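Local coordinates for protein-L-isoaspartate O-methyltransferase beta-aspartate methyltransferase (Plasmodium falciparum, PDB 2PBF), which probably methylates isoaspartyl residues of damaged proteins, using S-adenosyl-L-methionine as methyl donor, as a first step in their repair, at residues T95-L105 / D132-F142; V168-P176 / V219-N227. One frame throughout, in Å; residues are numbered along the deposited sequence.

In the fold
From the N terminus, contact 1 comes first. Helix 93-101 and the turn after it run into strand 111-116 and helix 119-132, and the loop following that helix comes back to close on residues 95-105. Contact 1 packs helix 93-101 and its exit against the connection from helix 119-132 to edge strand 142-146 of a Rossmann-like methyltransferase fold. Contact 2 opens after this loop has closed, so the two are in series, neither nested nor crossed. It ties the loop leaving strand 163-168 to the C-terminal tail, closing a loop that holds helix 177-182 and strands 187-195, 198-205 and 212-219, and lies against SAH. The centres of contacts 1 and 2 are about 25 Å apart.

Contact 1 of 2, residues T95-L105 / D132-F142; sequences TVCMAIKMNVL and DKPELLKIDNF
Phe142 lays its ring against helix 93-101, between Thr95 and Ala99. Its CB lies 4.3 Å from Val104 CG2. With CG anti to the backbone N (chi1 176°), the ring runs along the helix from Ala99 to Thr95: CD1 meets Ala99 CB at 3.6 Å, and CE1 sits 3.7 Å from Thr95 O, which lies near the ring plane at its edge and also accepts the helical bond from Ala99 N. CE1 and CZ both lie beside Thr95 CG2, CE1 the nearer, while the Thr95 hydroxyl turns to Asp86.

Leu136 splits its methyls. CD1 rests on both branches of Val96, while CD2 reaches Val104 CG2 at 3.8 Å and also touches Leu105 and Ala99. Val104 CG2 meets the tip of Ile139 as well. Farther out, Leu105 straddles Glu135 CG with both methyls, and the aliphatic part of Lys133 crosses Val96 and Ile100 before its NZ makes a salt bridge with Asp132 OD2, which also bonds Tyr42 OH, and donates to Gln36 O.

The helix ends in a Schellman motif at Asn103; just beyond, Asn141 ND2 donates to Val104 O at 2.9 Å (152° at the hydrogen), on a lone pair in the carbonyl plane, and also to Ser110 O. Mostly apolar, the interface has one hydrogen bond across the segments, from a side-chain amide that ties the helix exit to the residue before strand 111-116.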
loop_
_atom_site.group_PDB
_atom_site.type_symbol
_atom_site.label_atom_id
_atom_site.label_comp_id
_atom_site.label_asym_id
_atom_site.label_seq_id
_atom_site.Cartn_x
_atom_site.Cartn_y
_atom_site.Cartn_z
ATOM N N THR A 95 0.678 3.412 2.998
ATOM C CA THR A 95 0.203 3.068 4.333
ATOM C C THR A 95 -0.525 4.227 5.011
ATOM O O THR A 95 -1.598 4.039 5.573
ATOM C CB THR A 95 1.361 2.570 5.261
ATOM O OG1 THR A 95 2.368 1.951 4.468
ATOM C CG2 THR A 95 0.831 1.559 6.238
ATOM N N VAL A 96 0.064 5.412 4.946
ATOM C CA VAL A 96 -0.573 6.650 5.406
ATOM C C VAL A 96 -1.868 6.955 4.630
ATOM O O VAL A 96 -2.877 7.340 5.223
ATOM C CB VAL A 96 0.439 7.822 5.365
ATOM C CG1 VAL A 96 -0.204 9.136 5.796
ATOM C CG2 VAL A 96 1.621 7.500 6.268
ATOM N N CYS A 97 -1.851 6.762 3.319
ATOM C CA CYS A 97 -3.071 6.882 2.529
ATOM C C CYS A 97 -4.160 5.968 3.118
ATOM O O CYS A 97 -5.290 6.402 3.321
ATOM C CB CYS A 97 -2.801 6.596 1.027
ATOM S SG CYS A 97 -2.061 7.979 0.084
ATOM N N MET A 98 -3.819 4.724 3.437
ATOM C CA MET A 98 -4.793 3.834 4.069
ATOM C C MET A 98 -5.276 4.321 5.444
ATOM O O MET A 98 -6.471 4.266 5.726
ATOM C CB MET A 98 -4.242 2.419 4.212
ATOM C CG MET A 98 -4.015 1.653 2.924
ATOM S SD MET A 98 -3.162 0.115 3.375
ATOM C CE MET A 98 -3.226 -0.691 1.798
ATOM N N ALA A 99 -4.345 4.776 6.297
ATOM C CA ALA A 99 -4.678 5.362 7.604
ATOM C C ALA A 99 -5.661 6.530 7.495
ATOM O O ALA A 99 -6.531 6.704 8.355
ATOM C CB ALA A 99 -3.396 5.836 8.320
ATOM N N ILE A 100 -5.474 7.344 6.458
ATOM C CA ILE A 100 -6.300 8.517 6.217
ATOM C C ILE A 100 -7.696 8.140 5.777
ATOM O O ILE A 100 -8.672 8.614 6.350
ATOM C CB ILE A 100 -5.657 9.494 5.190
ATOM C CG1 ILE A 100 -4.572 10.310 5.866
ATOM C CG2 ILE A 100 -6.726 10.445 4.559
ATOM C CD1 ILE A 100 -4.998 10.918 7.182
ATOM N N LYS A 101 -7.780 7.257 4.788
ATOM C CA LYS A 101 -9.060 6.846 4.240
ATOM C C LYS A 101 -9.918 6.114 5.273
ATOM O O LYS A 101 -11.162 6.182 5.258
ATOM C CB LYS A 101 -8.830 5.939 3.032
ATOM C CG LYS A 101 -9.757 6.250 1.900
ATOM C CD LYS A 101 -10.973 5.416 1.974
ATOM C CE LYS A 101 -12.127 6.032 1.246
ATOM N NZ LYS A 101 -13.313 5.123 1.462
ATOM N N MET A 102 -9.244 5.388 6.154
ATOM C CA MET A 102 -9.918 4.571 7.147
ATOM C C MET A 102 -10.061 5.280 8.504
ATOM O O MET A 102 -10.588 4.715 9.457
ATOM C CB MET A 102 -9.167 3.237 7.290
ATOM C CG MET A 102 -9.275 2.331 6.057
ATOM S SD MET A 102 -8.050 1.012 6.050
ATOM C CE MET A 102 -8.871 -0.158 7.095
ATOM N N ASN A 103 -9.536 6.496 8.601
ATOM C CA ASN A 103 -9.645 7.300 9.800
ATOM C C ASN A 103 -9.210 6.575 11.054
ATOM O O ASN A 103 -9.941 6.553 12.048
ATOM C CB ASN A 103 -11.079 7.834 9.963
ATOM C CG ASN A 103 -11.152 9.113 10.814
ATOM O OD1 ASN A 103 -10.155 9.592 11.398
ATOM N ND2 ASN A 103 -12.348 9.665 10.889
ATOM N N VAL A 104 -8.026 5.965 11.013
ATOM C CA VAL A 104 -7.461 5.296 12.187
ATOM C C VAL A 104 -7.356 6.229 13.387
ATOM O O VAL A 104 -7.339 5.768 14.536
ATOM C CB VAL A 104 -6.077 4.646 11.912
ATOM C CG1 VAL A 104 -6.211 3.513 10.900
ATOM C CG2 VAL A 104 -5.095 5.680 11.435
ATOM N N LEU A 105 -7.301 7.533 13.135
ATOM C CA LEU A 105 -7.150 8.516 14.226
ATOM C C LEU A 105 -8.420 8.677 15.081
ATOM O O LEU A 105 -8.330 8.775 16.310
ATOM C CB LEU A 105 -6.683 9.879 13.682
ATOM C CG LEU A 105 -5.216 10.035 13.252
ATOM C CD1 LEU A 105 -5.019 11.416 12.588
ATOM C CD2 LEU A 105 -4.266 9.859 14.423
ATOM N N ASP A 132 5.354 14.280 8.693
ATOM C CA ASP A 132 4.067 14.535 8.061
ATOM C C ASP A 132 2.906 14.533 9.068
ATOM O O ASP A 132 2.195 15.535 9.210
ATOM C CB ASP A 132 3.812 13.525 6.940
ATOM C CG ASP A 132 2.548 13.840 6.133
ATOM O OD1 ASP A 132 2.231 15.042 5.904
ATOM O OD2 ASP A 132 1.876 12.867 5.713
ATOM N N LYS A 133 2.718 13.405 9.746
ATOM C CA LYS A 133 1.578 13.179 10.634
ATOM C C LYS A 133 2.041 12.423 11.886
ATOM O O LYS A 133 1.762 11.208 12.007
ATOM C CB LYS A 133 0.509 12.355 9.909
ATOM C CG LYS A 133 -0.198 13.101 8.797
ATOM C CD LYS A 133 -0.885 12.153 7.845
ATOM C CE LYS A 133 -1.738 12.914 6.851
ATOM N NZ LYS A 133 -0.935 13.701 5.859
ATOM N N PRO A 134 2.745 13.122 12.818
ATOM C CA PRO A 134 3.352 12.438 13.962
ATOM C C PRO A 134 2.302 11.759 14.848
ATOM O O PRO A 134 2.630 10.872 15.611
ATOM C CB PRO A 134 4.067 13.574 14.733
ATOM C CG PRO A 134 3.474 14.817 14.254
ATOM C CD PRO A 134 2.994 14.576 12.855
ATOM N N GLU A 135 1.049 12.189 14.719
ATOM C CA GLU A 135 -0.056 11.630 15.492
ATOM C C GLU A 135 -0.269 10.133 15.215
ATOM O O GLU A 135 -0.707 9.397 16.093
ATOM C CB GLU A 135 -1.335 12.439 15.246
ATOM C CG GLU A 135 -1.830 12.479 13.791
ATOM C CD GLU A 135 -1.320 13.672 12.977
ATOM O OE1 GLU A 135 -0.228 14.186 13.271
ATOM O OE2 GLU A 135 -2.031 14.091 12.035
ATOM N N LEU A 136 0.074 9.700 13.995
ATOM C CA LEU A 136 0.009 8.300 13.588
ATOM C C LEU A 136 0.917 7.343 14.370
ATOM O O LEU A 136 0.634 6.169 14.441
ATOM C CB LEU A 136 0.278 8.175 12.075
ATOM C CG LEU A 136 -0.805 8.701 11.109
ATOM C CD1 LEU A 136 -0.466 8.391 9.648
ATOM C CD2 LEU A 136 -2.164 8.125 11.459
ATOM N N LEU A 137 2.007 7.818 14.961
ATOM C CA LEU A 137 2.859 6.863 15.677
ATOM C C LEU A 137 2.658 6.945 17.183
ATOM O O LEU A 137 3.480 6.457 17.963
ATOM C CB LEU A 137 4.339 6.940 15.269
ATOM C CG LEU A 137 4.644 7.414 13.848
ATOM C CD1 LEU A 137 5.098 8.855 13.935
ATOM C CD2 LEU A 137 5.705 6.583 13.186
ATOM N N LYS A 138 1.532 7.539 17.565
ATOM C CA LYS A 138 1.087 7.571 18.955
ATOM C C LYS A 138 -0.092 6.605 19.187
ATOM O O LYS A 138 -0.522 6.409 20.314
ATOM C CB LYS A 138 0.688 8.998 19.355
ATOM C CG LYS A 138 1.837 10.037 19.351
ATOM C CD LYS A 138 3.063 9.566 20.170
ATOM C CE LYS A 138 4.213 10.578 20.107
ATOM N NZ LYS A 138 4.061 11.724 21.075
ATOM N N ILE A 139 -0.610 5.992 18.124
ATOM C CA ILE A 139 -1.824 5.212 18.258
ATOM C C ILE A 139 -1.611 3.706 18.176
ATOM O O ILE A 139 -0.589 3.240 17.684
ATOM C CB ILE A 139 -2.910 5.709 17.300
ATOM C CG1 ILE A 139 -2.506 5.414 15.833
ATOM C CG2 ILE A 139 -3.177 7.195 17.592
ATOM C CD1 ILE A 139 -3.410 5.995 14.792
ATOM N N ASP A 140 -2.592 2.953 18.660
ATOM C CA ASP A 140 -2.484 1.501 18.726
ATOM C C ASP A 140 -2.843 0.849 17.404
ATOM O O ASP A 140 -2.449 -0.292 17.152
ATOM C CB ASP A 140 -3.440 0.932 19.781
ATOM C CG ASP A 140 -2.905 1.062 21.211
ATOM O OD1 ASP A 140 -1.665 1.100 21.401
ATOM O OD2 ASP A 140 -3.753 1.109 22.144
ATOM N N ASN A 141 -3.642 1.550 16.592
ATOM C CA ASN A 141 -4.199 0.951 15.392
ATOM C C ASN A 141 -3.532 1.391 14.060
ATOM O O ASN A 141 -4.138 1.305 13.003
ATOM C CB ASN A 141 -5.737 1.127 15.369
ATOM C CG ASN A 141 -6.164 2.573 15.365
ATOM O OD1 ASN A 141 -5.428 3.445 15.798
ATOM N ND2 ASN A 141 -7.335 2.836 14.851
ATOM N N PHE A 142 -2.298 1.881 14.145
ATOM C CA PHE A 142 -1.457 2.112 12.981
ATOM C C PHE A 142 -0.051 1.677 13.352
ATOM O O PHE A 142 0.447 2.040 14.422
ATOM C CB PHE A 142 -1.490 3.593 12.537
ATOM C CG PHE A 142 -0.553 3.896 11.383
ATOM C CD1 PHE A 142 -1.005 3.794 10.073
ATOM C CD2 PHE A 142 0.800 4.197 11.603
ATOM C CE1 PHE A 142 -0.134 4.013 8.973
ATOM C CE2 PHE A 142 1.680 4.421 10.505
ATOM C CZ PHE A 142 1.197 4.359 9.194
#

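Contact 2 of 2, residues V168-P176 / V219-N227; sequences VGASASELP and VCFVSLKKN. With SAH (S-adenosyl-L-homocysteine), chain C.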
loop_
_atom_site.group_PDB
_atom_site.type_symbol
_atom_site.label_atom_id
_atom_site.label_comp_id
_atom_site.label_asym_id
_atom_site.label_seq_id
_atom_site.Cartn_x
_atom_site.Cartn_y
_atom_site.Cartn_z
ATOM N N VAL A 168 -0.076 -5.138 -1.940
ATOM C CA VAL A 168 1.262 -5.646 -1.979
ATOM C C VAL A 168 2.007 -4.812 -3.017
ATOM O O VAL A 168 1.639 -4.811 -4.181
ATOM C CB VAL A 168 1.267 -7.143 -2.346
ATOM C CG1 VAL A 168 2.610 -7.730 -2.087
ATOM C CG2 VAL A 168 0.163 -7.909 -1.565
ATOM N N GLY A 169 3.063 -4.124 -2.578
ATOM C CA GLY A 169 3.741 -3.149 -3.430
ATOM C C GLY A 169 5.012 -3.691 -4.081
ATOM O O GLY A 169 5.871 -2.915 -4.481
ATOM N N ALA A 170 5.096 -5.024 -4.194
ATOM C CA ALA A 170 6.228 -5.708 -4.766
ATOM C C ALA A 170 5.713 -6.958 -5.456
ATOM O O ALA A 170 4.696 -7.535 -5.052
ATOM C CB ALA A 170 7.282 -6.042 -3.695
ATOM N N SER A 171 6.400 -7.338 -6.535
ATOM C CA SER A 171 5.983 -8.421 -7.395
ATOM C C SER A 171 6.404 -9.792 -6.871
ATOM O O SER A 171 7.531 -9.985 -6.412
ATOM C CB SER A 171 6.586 -8.218 -8.774
ATOM O OG SER A 171 6.199 -9.265 -9.609
ATOM N N ALA A 172 5.481 -10.740 -6.971
ATOM C CA ALA A 172 5.674 -12.067 -6.434
ATOM C C ALA A 172 5.848 -13.058 -7.576
ATOM O O ALA A 172 5.125 -12.991 -8.581
ATOM C CB ALA A 172 4.473 -12.463 -5.597
ATOM N N SER A 173 6.792 -13.986 -7.405
ATOM C CA SER A 173 6.977 -15.106 -8.348
ATOM C C SER A 173 5.691 -15.917 -8.507
ATOM O O SER A 173 5.411 -16.455 -9.583
ATOM C CB SER A 173 8.152 -15.994 -7.915
ATOM O OG SER A 173 7.958 -16.555 -6.628
ATOM N N GLU A 174 4.919 -16.003 -7.422
ATOM C CA GLU A 174 3.578 -16.612 -7.422
ATOM C C GLU A 174 2.773 -16.103 -6.220
ATOM O O GLU A 174 3.354 -15.563 -5.277
ATOM C CB GLU A 174 3.642 -18.155 -7.453
ATOM C CG GLU A 174 4.097 -18.831 -6.153
ATOM C CD GLU A 174 5.609 -18.870 -5.987
ATOM O OE1 GLU A 174 6.312 -19.357 -6.907
ATOM O OE2 GLU A 174 6.099 -18.423 -4.925
ATOM N N LEU A 175 1.447 -16.282 -6.275
ATOM C CA LEU A 175 0.492 -15.789 -5.271
ATOM C C LEU A 175 0.743 -16.389 -3.900
ATOM O O LEU A 175 0.440 -17.562 -3.688
ATOM C CB LEU A 175 -0.940 -16.144 -5.693
ATOM C CG LEU A 175 -2.165 -15.357 -5.197
ATOM C CD1 LEU A 175 -3.267 -16.312 -4.846
ATOM C CD2 LEU A 175 -1.883 -14.417 -4.010
ATOM N N PRO A 176 1.273 -15.591 -2.951
ATOM C CA PRO A 176 1.624 -16.232 -1.692
ATOM C C PRO A 176 0.362 -16.630 -0.934
ATOM O O PRO A 176 -0.555 -15.833 -0.790
ATOM C CB PRO A 176 2.425 -15.153 -0.951
ATOM C CG PRO A 176 2.747 -14.096 -2.011
ATOM C CD PRO A 176 1.572 -14.148 -2.921
ATOM N N VAL A 219 2.339 -4.559 -15.280
ATOM C CA VAL A 219 2.894 -3.530 -14.413
ATOM C C VAL A 219 4.390 -3.744 -14.237
ATOM O O VAL A 219 4.927 -4.759 -14.659
ATOM C CB VAL A 219 2.198 -3.495 -13.007
ATOM C CG1 VAL A 219 0.824 -2.854 -13.085
ATOM C CG2 VAL A 219 2.112 -4.880 -12.366
ATOM N N CYS A 220 5.059 -2.767 -13.631
ATOM C CA CYS A 220 6.472 -2.853 -13.292
ATOM C C CYS A 220 6.676 -2.505 -11.800
ATOM O O CYS A 220 6.498 -1.352 -11.379
ATOM C CB CYS A 220 7.290 -1.925 -14.203
ATOM S SG CYS A 220 7.145 -2.360 -15.971
ATOM N N PHE A 221 7.024 -3.520 -11.008
ATOM C CA PHE A 221 7.243 -3.364 -9.582
ATOM C C PHE A 221 8.578 -3.961 -9.193
ATOM O O PHE A 221 9.066 -4.852 -9.865
ATOM C CB PHE A 221 6.160 -4.093 -8.802
ATOM C CG PHE A 221 4.876 -3.331 -8.666
ATOM C CD1 PHE A 221 4.563 -2.676 -7.463
ATOM C CD2 PHE A 221 3.959 -3.294 -9.706
ATOM C CE1 PHE A 221 3.384 -1.987 -7.311
ATOM C CE2 PHE A 221 2.767 -2.604 -9.572
ATOM C CZ PHE A 221 2.465 -1.954 -8.378
ATOM N N VAL A 222 9.155 -3.473 -8.103
ATOM C CA VAL A 222 10.291 -4.145 -7.484
ATOM C C VAL A 222 9.809 -5.550 -7.047
ATOM O O VAL A 222 8.608 -5.775 -6.860
ATOM C CB VAL A 222 10.927 -3.331 -6.286
ATOM C CG1 VAL A 222 10.730 -1.804 -6.440
ATOM C CG2 VAL A 222 10.386 -3.773 -4.941
ATOM N N SER A 223 10.746 -6.478 -6.888
ATOM C CA SER A 223 10.432 -7.862 -6.522
ATOM C C SER A 223 10.079 -8.095 -5.034
ATOM O O SER A 223 10.729 -7.540 -4.128
ATOM C CB SER A 223 11.607 -8.763 -6.907
ATOM O OG SER A 223 11.244 -10.117 -6.723
ATOM N N LEU A 224 9.069 -8.934 -4.794
ATOM C CA LEU A 224 8.752 -9.400 -3.433
ATOM C C LEU A 224 9.701 -10.545 -3.050
ATOM O O LEU A 224 9.461 -11.699 -3.407
ATOM C CB LEU A 224 7.287 -9.846 -3.324
ATOM C CG LEU A 224 6.745 -10.116 -1.923
ATOM C CD1 LEU A 224 6.553 -8.814 -1.172
ATOM C CD2 LEU A 224 5.443 -10.911 -2.002
ATOM N N LYS A 225 10.769 -10.195 -2.334
ATOM C CA LYS A 225 11.881 -11.081 -2.015
ATOM C C LYS A 225 11.564 -12.074 -0.897
ATOM O O LYS A 225 11.110 -11.691 0.187
ATOM C CB LYS A 225 13.109 -10.253 -1.625
ATOM C CG LYS A 225 13.787 -9.494 -2.749
ATOM C CD LYS A 225 15.070 -8.860 -2.230
ATOM C CE LYS A 225 15.779 -7.987 -3.271
ATOM N NZ LYS A 225 16.270 -8.735 -4.484
ATOM N N LYS A 226 11.833 -13.347 -1.172
ATOM C CA LYS A 226 11.555 -14.440 -0.247
ATOM C C LYS A 226 12.549 -14.572 0.901
ATOM O O LYS A 226 12.248 -15.186 1.921
ATOM C CB LYS A 226 11.449 -15.747 -1.011
ATOM C CG LYS A 226 10.136 -15.911 -1.712
ATOM C CD LYS A 226 10.145 -17.118 -2.587
ATOM C CE LYS A 226 8.775 -17.385 -3.119
ATOM N NZ LYS A 226 8.825 -18.541 -4.039
ATOM N N ASN A 227 13.735 -14.001 0.750
ATOM C CA ASN A 227 14.648 -13.931 1.886
ATOM C C ASN A 227 15.217 -12.538 2.051
ATOM O O ASN A 227 14.454 -11.568 2.006
ATOM C CB ASN A 227 15.759 -14.994 1.803
ATOM C CG ASN A 227 16.383 -15.100 0.414
ATOM O OD1 ASN A 227 17.100 -14.193 -0.038
ATOM N ND2 ASN A 227 16.113 -16.209 -0.268
ATOM O OXT ASN A 227 16.429 -12.357 2.232
HETATM N N SAH C . 4.403 1.053 -1.434
HETATM C CA SAH C . 5.864 1.317 -1.471
HETATM C CB SAH C . 6.510 0.378 -2.458
HETATM C CG SAH C . 8.002 0.308 -2.162
HETATM S SD SAH C . 8.846 -0.807 -3.287
HETATM C C SAH C . 6.212 2.773 -1.795
HETATM O O SAH C . 5.621 3.336 -2.719
HETATM O OXT SAH C . 7.080 3.400 -1.135
HETATM C "C5'" SAH C . 8.344 -2.351 -2.487
HETATM C "C4'" SAH C . 8.845 -2.561 -1.057
HETATM O "O4'" SAH C . 8.630 -3.909 -0.747
HETATM C "C3'" SAH C . 10.321 -2.298 -0.794
HETATM O "O3'" SAH C . 10.441 -1.298 0.205
HETATM C "C2'" SAH C . 10.876 -3.639 -0.338
HETATM O "O2'" SAH C . 11.855 -3.503 0.668
HETATM C "C1'" SAH C . 9.625 -4.320 0.177
HETATM N N9 SAH C . 9.641 -5.799 0.165
HETATM C C8 SAH C . 10.193 -6.594 -0.798
HETATM N N7 SAH C . 9.949 -7.883 -0.468
HETATM C C5 SAH C . 9.274 -7.931 0.702
HETATM C C6 SAH C . 8.809 -8.987 1.494
HETATM N N6 SAH C . 8.989 -10.260 1.166
HETATM N N1 SAH C . 8.113 -8.709 2.643
HETATM C C2 SAH C . 7.908 -7.397 3.024
HETATM N N3 SAH C . 8.389 -6.380 2.237
HETATM C C4 SAH C . 9.063 -6.629 1.094
HETATM O O HOH W 1 7.344 -1.484 -6.741
HETATM O O HOH W 2 8.002 -13.664 -4.600
#
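Leu224 is wedged between Ala170, Ala172 and the adenine of S-adenosyl-L-homocysteine. With CG anti to the backbone N (chi1 -169°) and chi2 at 72°, CD1 lies over the adenine face, 3.4 Å from C5 of the ligand, and also touches Ala170 CB, while CD2 packs on Ala172 CB at 4.0 Å and meets Pro176 CG tip to tip. Val222 CG2 packs 3.5 Å from the ligand's C5' and also borders its sulfur. Lys225 reads the adenine edge through its backbone, its N donating to N7 at 3.1 Å and its O taking a weak bond from N6. Asn148 also donates to Lys225 O.

Behind this shell the backbones pair in a single beta bridge, Ser171 with Ser223. Ser171 N donates to Val222 O at 2.7 Å, nearly straight (167°), and Leu224 N donates back to Ser171 O, modelled so short that its length is doubtful. Ala170 O is buried without a partner in the model. In this class I methyltransferase fold, residues 168-176 leave the end of strand 163-168 beside the bound S-adenosyl-L-homocysteine, and the C-terminal tail covers them.

One water links Gly169 O to Val222 N, another Leu224 O to Ser173 N. Phe221 brings its ring edge up to Gly169 O, with CD1 at 3.3 Å, and its own N is held by Gln199. At the exposed end of the tail, the extended Lys226 delivers NZ to the syn lone pair of Glu174 OE2 at 2.9 Å, a salt bridge; Ser173 OG gives that same oxygen a weak bond.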